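Local coordinates for oligopeptide-binding protein oppA (Lactococcus lactis, PDB 3DRF) that captures oligopeptides in a large cavity that closes like a Venus fly-trap and delivers them to an ABC transporter for uptake, at residues L353-P363 with V536-Y545. Sequence-based numbering, arbitrary orientation.
Sequences LSTPANSLIPP and VIPTNFMLNY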
ATOM      1  N   LEU A 353      12.467   0.134 -16.461  1.00 11.59           N
ATOM      2  CA  LEU A 353      12.232   0.169 -15.028  1.00 11.60           C
ATOM      3  C   LEU A 353      11.210  -0.844 -14.550  1.00 11.29           C
ATOM      4  O   LEU A 353      11.273  -1.206 -13.429  1.00 11.18           O
ATOM      5  CB  LEU A 353      11.787   1.557 -14.624  1.00 12.11           C
ATOM      6  CG  LEU A 353      12.839   2.644 -14.788  1.00 13.84           C
ATOM      7  CD1 LEU A 353      12.090   3.956 -14.671  1.00 16.20           C
ATOM      8  CD2 LEU A 353      13.815   2.553 -13.655  1.00 16.24           C
ATOM      9  N   SER A 354      10.334  -1.287 -15.435  1.00 10.79           N
ATOM     10  CA  SER A 354       9.274  -2.264 -15.073  1.00 11.18           C
ATOM     11  C   SER A 354       9.601  -3.620 -15.662  1.00 11.21           C
ATOM     12  O   SER A 354       9.905  -3.723 -16.826  1.00 12.74           O
ATOM     13  CB  SER A 354       7.907  -1.801 -15.579  1.00 12.31           C
ATOM     14  OG  SER A 354       7.534  -0.611 -14.956  1.00 14.43           O
ATOM     15  N   THR A 355       9.463  -4.640 -14.864  1.00  9.99           N
ATOM     16  CA  THR A 355       9.696  -6.011 -15.258  1.00 10.66           C
ATOM     17  C   THR A 355       8.399  -6.815 -15.033  1.00  9.57           C
ATOM     18  O   THR A 355       7.889  -6.817 -13.963  1.00  8.92           O
ATOM     19  CB  THR A 355      10.827  -6.644 -14.395  1.00 10.63           C
ATOM     20  OG1 THR A 355      12.044  -5.869 -14.557  1.00 12.93           O
ATOM     21  CG2 THR A 355      11.068  -8.071 -14.830  1.00 12.55           C
ATOM     22  N   PRO A 356       7.928  -7.518 -16.046  1.00  8.30           N
ATOM     23  CA  PRO A 356       6.705  -8.325 -15.871  1.00  8.16           C
ATOM     24  C   PRO A 356       6.881  -9.281 -14.681  1.00  8.21           C
ATOM     25  O   PRO A 356       7.874  -9.995 -14.624  1.00  8.85           O
ATOM     26  CB  PRO A 356       6.618  -9.149 -17.180  1.00  8.29           C
ATOM     27  CG  PRO A 356       7.246  -8.185 -18.222  1.00  8.19           C
ATOM     28  CD  PRO A 356       8.404  -7.559 -17.464  1.00  8.61           C
ATOM     29  N   ALA A 357       5.938  -9.241 -13.766  1.00  7.85           N
ATOM     30  CA  ALA A 357       6.005 -10.050 -12.555  1.00  7.95           C
ATOM     31  C   ALA A 357       5.588 -11.500 -12.819  1.00  8.27           C
ATOM     32  O   ALA A 357       4.696 -11.749 -13.515  1.00  8.41           O
ATOM     33  CB  ALA A 357       5.078  -9.441 -11.463  1.00  7.75           C
ATOM     34  N   ASN A 358       6.309 -12.420 -12.195  1.00  7.94           N
ATOM     35  CA  ASN A 358       5.965 -13.851 -12.210  1.00  7.97           C
ATOM     36  C   ASN A 358       5.057 -14.279 -11.045  1.00  7.73           C
ATOM     37  O   ASN A 358       4.519 -15.331 -11.061  1.00  8.44           O
ATOM     38  CB  ASN A 358       7.262 -14.722 -12.174  1.00  8.06           C
ATOM     39  CG  ASN A 358       8.017 -14.595 -10.862  1.00  8.73           C
ATOM     40  OD1 ASN A 358       8.153 -13.528 -10.342  1.00 10.18           O
ATOM     41  ND2 ASN A 358       8.467 -15.706 -10.337  1.00 11.15           N
ATOM     42  N   SER A 359       4.975 -13.412 -10.061  1.00  7.98           N
ATOM     43  CA  SER A 359       4.253 -13.679  -8.789  1.00  8.96           C
ATOM     44  C   SER A 359       4.012 -12.367  -8.038  1.00  8.82           C
ATOM     45  O   SER A 359       4.376 -11.345  -8.476  1.00  8.48           O
ATOM     46  CB  SER A 359       5.051 -14.653  -7.912  1.00 10.15           C
ATOM     47  OG  SER A 359       5.975 -13.924  -7.142  1.00 10.90           O
ATOM     48  N   LEU A 360       3.343 -12.482  -6.898  1.00  9.73           N
ATOM     49  CA  LEU A 360       3.020 -11.329  -6.061  1.00  9.76           C
ATOM     50  C   LEU A 360       4.107 -10.887  -5.071  1.00  9.42           C
ATOM     51  O   LEU A 360       3.997  -9.885  -4.476  1.00  9.15           O
ATOM     52  CB  LEU A 360       1.706 -11.592  -5.289  1.00 10.93           C
ATOM     53  CG  LEU A 360       0.465 -11.879  -6.193  1.00 10.72           C
ATOM     54  CD1 LEU A 360      -0.725 -12.393  -5.344  1.00 13.93           C
ATOM     55  CD2 LEU A 360       0.111 -10.607  -6.980  1.00 13.40           C
ATOM     56  N   ILE A 361       5.164 -11.652  -4.981  1.00  9.30           N
ATOM     57  CA  ILE A 361       6.265 -11.328  -4.038  1.00  9.86           C
ATOM     58  C   ILE A 361       7.444 -10.678  -4.797  1.00  9.72           C
ATOM     59  O   ILE A 361       8.061 -11.323  -5.603  1.00 10.40           O
ATOM     60  CB  ILE A 361       6.764 -12.581  -3.286  1.00 10.01           C
ATOM     61  CG1 ILE A 361       5.603 -13.306  -2.521  1.00 10.35           C
ATOM     62  CG2 ILE A 361       7.893 -12.173  -2.331  1.00 11.30           C
ATOM     63  CD1 ILE A 361       4.962 -12.467  -1.362  1.00  9.46           C
ATOM     64  N   PRO A 362       7.759  -9.442  -4.520  1.00  9.31           N
ATOM     65  CA  PRO A 362       8.728  -8.739  -5.364  1.00  9.05           C
ATOM     66  C   PRO A 362      10.205  -9.038  -5.008  1.00  8.77           C
ATOM     67  O   PRO A 362      10.468  -9.511  -3.975  1.00  8.90           O
ATOM     68  CB  PRO A 362       8.406  -7.248  -5.136  1.00  9.58           C
ATOM     69  CG  PRO A 362       7.885  -7.199  -3.766  1.00  9.65           C
ATOM     70  CD  PRO A 362       7.060  -8.505  -3.618  1.00  9.57           C
ATOM     71  N   PRO A 363      11.097  -8.688  -5.911  1.00  9.66           N
ATOM     72  CA  PRO A 363      12.542  -9.019  -5.782  1.00 10.28           C
ATOM     73  C   PRO A 363      13.222  -8.470  -4.556  1.00 10.36           C
ATOM     74  O   PRO A 363      14.116  -9.074  -4.095  1.00 10.47           O
ATOM     75  CB  PRO A 363      13.171  -8.369  -7.050  1.00 11.40           C
ATOM     76  CG  PRO A 363      12.084  -8.377  -8.087  1.00 11.36           C
ATOM     77  CD  PRO A 363      10.756  -8.201  -7.287  1.00 10.09           C
ATOM     78  N   VAL A 536      -6.363 -12.969  -8.751  1.00  6.04           N
ATOM     79  CA  VAL A 536      -5.636 -11.770  -9.186  1.00  7.00           C
ATOM     80  C   VAL A 536      -4.500 -12.277 -10.089  1.00  6.84           C
ATOM     81  O   VAL A 536      -4.102 -13.408  -9.990  1.00  7.32           O
ATOM     82  CB  VAL A 536      -5.075 -10.971  -7.975  1.00  6.69           C
ATOM     83  CG1 VAL A 536      -6.231 -10.471  -7.064  1.00  7.57           C
ATOM     84  CG2 VAL A 536      -4.057 -11.823  -7.175  1.00  8.69           C
ATOM     85  N   ILE A 537      -4.042 -11.397 -10.948  1.00  6.31           N
ATOM     86  CA  ILE A 537      -2.942 -11.708 -11.866  1.00  6.81           C
ATOM     87  C   ILE A 537      -1.809 -10.665 -11.617  1.00  7.05           C
ATOM     88  O   ILE A 537      -1.987  -9.511 -11.739  1.00  7.32           O
ATOM     89  CB  ILE A 537      -3.397 -11.582 -13.357  1.00  6.88           C
ATOM     90  CG1 ILE A 537      -4.675 -12.424 -13.687  1.00  7.60           C
ATOM     91  CG2 ILE A 537      -2.236 -11.940 -14.315  1.00  7.65           C
ATOM     92  CD1 ILE A 537      -4.485 -13.960 -13.535  1.00  9.03           C
ATOM     93  N   PRO A 538      -0.610 -11.166 -11.289  1.00  7.15           N
ATOM     94  CA  PRO A 538       0.512 -10.230 -11.047  1.00  7.20           C
ATOM     95  C   PRO A 538       0.823  -9.491 -12.355  1.00  6.84           C
ATOM     96  O   PRO A 538       0.809 -10.082 -13.390  1.00  8.79           O
ATOM     97  CB  PRO A 538       1.686 -11.139 -10.675  1.00  7.70           C
ATOM     98  CG  PRO A 538       1.033 -12.451 -10.230  1.00  8.09           C
ATOM     99  CD  PRO A 538      -0.193 -12.578 -11.089  1.00  8.06           C
ATOM    100  N   THR A 539       1.146  -8.236 -12.282  1.00  6.58           N
ATOM    101  CA  THR A 539       1.463  -7.424 -13.496  1.00  6.89           C
ATOM    102  C   THR A 539       2.973  -7.092 -13.564  1.00  7.08           C
ATOM    103  O   THR A 539       3.685  -7.672 -14.292  1.00  7.26           O
ATOM    104  CB  THR A 539       0.527  -6.183 -13.574  1.00  6.82           C
ATOM    105  OG1 THR A 539      -0.815  -6.665 -13.503  1.00  7.45           O
ATOM    106  CG2 THR A 539       0.742  -5.457 -14.918  1.00  8.24           C
ATOM    107  N   ASN A 540       3.390  -6.124 -12.766  1.00  7.17           N
ATOM    108  CA  ASN A 540       4.804  -5.646 -12.745  1.00  7.67           C
ATOM    109  C   ASN A 540       5.493  -5.547 -11.367  1.00  7.69           C
ATOM    110  O   ASN A 540       4.893  -5.283 -10.350  1.00  7.95           O
ATOM    111  CB  ASN A 540       4.906  -4.255 -13.365  1.00  8.26           C
ATOM    112  CG  ASN A 540       4.778  -4.259 -14.875  1.00 10.08           C
ATOM    113  OD1 ASN A 540       4.110  -3.443 -15.422  1.00 15.41           O
ATOM    114  ND2 ASN A 540       5.406  -5.125 -15.474  1.00  8.79           N
ATOM    115  N   PHE A 541       6.799  -5.781 -11.422  1.00  7.42           N
ATOM    116  CA  PHE A 541       7.768  -5.321 -10.439  1.00  7.83           C
ATOM    117  C   PHE A 541       8.419  -4.066 -11.034  1.00  8.09           C
ATOM    118  O   PHE A 541       8.374  -3.853 -12.215  1.00  8.67           O
ATOM    119  CB  PHE A 541       8.845  -6.382 -10.190  1.00  8.56           C
ATOM    120  CG  PHE A 541       8.320  -7.754  -9.730  1.00  9.33           C
ATOM    121  CD1 PHE A 541       7.293  -7.907  -8.780  1.00  9.92           C
ATOM    122  CD2 PHE A 541       8.909  -8.868 -10.204  1.00 10.33           C
ATOM    123  CE1 PHE A 541       6.901  -9.199  -8.377  1.00 10.80           C
ATOM    124  CE2 PHE A 541       8.514 -10.106  -9.781  1.00 11.03           C
ATOM    125  CZ  PHE A 541       7.510 -10.254  -8.884  1.00 10.96           C
ATOM    126  N   MET A 542       9.038  -3.281 -10.165  1.00  9.36           N
ATOM    127  CA  MET A 542       9.606  -2.004 -10.587  1.00 11.08           C
ATOM    128  C   MET A 542      10.827  -1.584  -9.794  1.00 10.67           C
ATOM    129  O   MET A 542      11.056  -2.027  -8.698  1.00 10.27           O
ATOM    130  CB  MET A 542       8.530  -0.887 -10.426  1.00 13.15           C
ATOM    131  CG  MET A 542       8.562   0.282 -11.415  1.00 17.62           C
ATOM    132  SD  MET A 542       6.914   1.019 -11.378  1.00 24.31           S
ATOM    133  CE  MET A 542       6.786   1.446  -9.685  1.00 22.53           C
ATOM    134  N   LEU A 543      11.600  -0.722 -10.454  1.00 10.42           N
ATOM    135  CA  LEU A 543      12.594   0.137  -9.800  1.00  9.84           C
ATOM    136  C   LEU A 543      12.024   1.546  -9.726  1.00  9.87           C
ATOM    137  O   LEU A 543      11.408   1.965 -10.641  1.00 10.84           O
ATOM    138  CB  LEU A 543      13.917   0.224 -10.612  1.00 10.62           C
ATOM    139  CG  LEU A 543      14.626  -1.073 -10.926  1.00 11.90           C
ATOM    140  CD1 LEU A 543      15.912  -0.813 -11.817  1.00 14.00           C
ATOM    141  CD2 LEU A 543      14.945  -1.722  -9.647  1.00 13.91           C
ATOM    142  N   ASN A 544      12.225   2.208  -8.597  1.00  9.69           N
ATOM    143  CA  ASN A 544      11.919   3.624  -8.426  1.00 10.12           C
ATOM    144  C   ASN A 544      13.132   4.489  -8.820  1.00  9.45           C
ATOM    145  O   ASN A 544      14.249   4.046  -8.728  1.00  9.24           O
ATOM    146  CB  ASN A 544      11.581   3.924  -6.944  1.00 10.89           C
ATOM    147  CG  ASN A 544      10.204   3.408  -6.528  1.00 13.32           C
ATOM    148  OD1 ASN A 544       9.358   3.244  -7.315  1.00 15.34           O
ATOM    149  ND2 ASN A 544      10.072   3.113  -5.280  1.00 14.08           N
ATOM    150  N   TYR A 545      12.856   5.741  -9.193  1.00  9.00           N
ATOM    151  CA  TYR A 545      13.905   6.753  -9.376  1.00  9.07           C
ATOM    152  C   TYR A 545      13.390   8.077  -8.854  1.00  8.94           C
ATOM    153  O   TYR A 545      12.233   8.327  -8.866  1.00  9.35           O
ATOM    154  CB  TYR A 545      14.327   6.873 -10.855  1.00  9.09           C
ATOM    155  CG  TYR A 545      13.270   7.523 -11.756  1.00  9.39           C
ATOM    156  CD1 TYR A 545      13.347   8.867 -12.084  1.00  9.70           C
ATOM    157  CD2 TYR A 545      12.233   6.771 -12.298  1.00  9.59           C
ATOM    158  CE1 TYR A 545      12.457   9.451 -12.904  1.00  8.81           C
ATOM    159  CE2 TYR A 545      11.284   7.365 -13.105  1.00  8.33           C
ATOM    160  CZ  TYR A 545      11.415   8.710 -13.415  1.00  8.54           C
ATOM    161  OH  TYR A 545      10.533   9.277 -14.257  1.00  9.30           O
TER
HETATM  162  O   HOH W   1       3.621 -10.145 -15.782  1.00  8.50           O
HETATM  163  O   HOH W   2       2.177 -12.957 -13.696  1.00  9.16           O
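Phe541 slides its ring between Ala357 and Pro363. The Ala357 methyl lies over one face, CB 3.6 Å from the ring centroid and 11° off the normal, while Pro363 CD covers the opposite face nearer the rim; both meet the criteria for CH-pi contacts. Setting CG anti to the carbonyl carbon (chi1 -57°) carries the ring into the bend of 357-363. At the ring edge Asn358 OD1 stands 3.5 Å from Phe541 CE2, its amide turned 78° to the ring plane, and the same amide donates through ND2 to Val373 O. A serine in place of Phe541 removes the ring on which Ala357 CB and Pro363 CD both rest and would probably open a gap within the bend.

Antiparallel pairing fixes the register beside the ring. Thr355 and Phe541 form a hydrogen-bonded pair, N to O 3.0 Å in each direction, and Leu543 N to Leu353 O extends the ladder. Past the non-hydrogen-bonded pair Pro356-Asn540, Ala357 N donates to Thr539 O at 2.8 Å; the bond is nearly straight at hydrogen, although the donor sits above the carbonyl plane. A water donates to both Ala357 O and Pro538 O, bridging the two backbones just past the last direct bond. Further along, Leu360 crosses Pro538 at about a right angle, CD2 to CG 3.8 Å.

This is structural packing: a short strand adds to the mixed sheet of this family 5 solute-binding protein, and the turn after it folds over Phe541. Strand 354-356 thus borders one side of 536-549, whose other side pairs with strand 292-307; Thr539 and Asn540 both face Ser303 in a classic beta bulge. Helix 342-349 touches Pro356 and accepts Asn540 ND2 at Asp346, whereas helix 516-533 packs against Leu360, Val536 and Pro538.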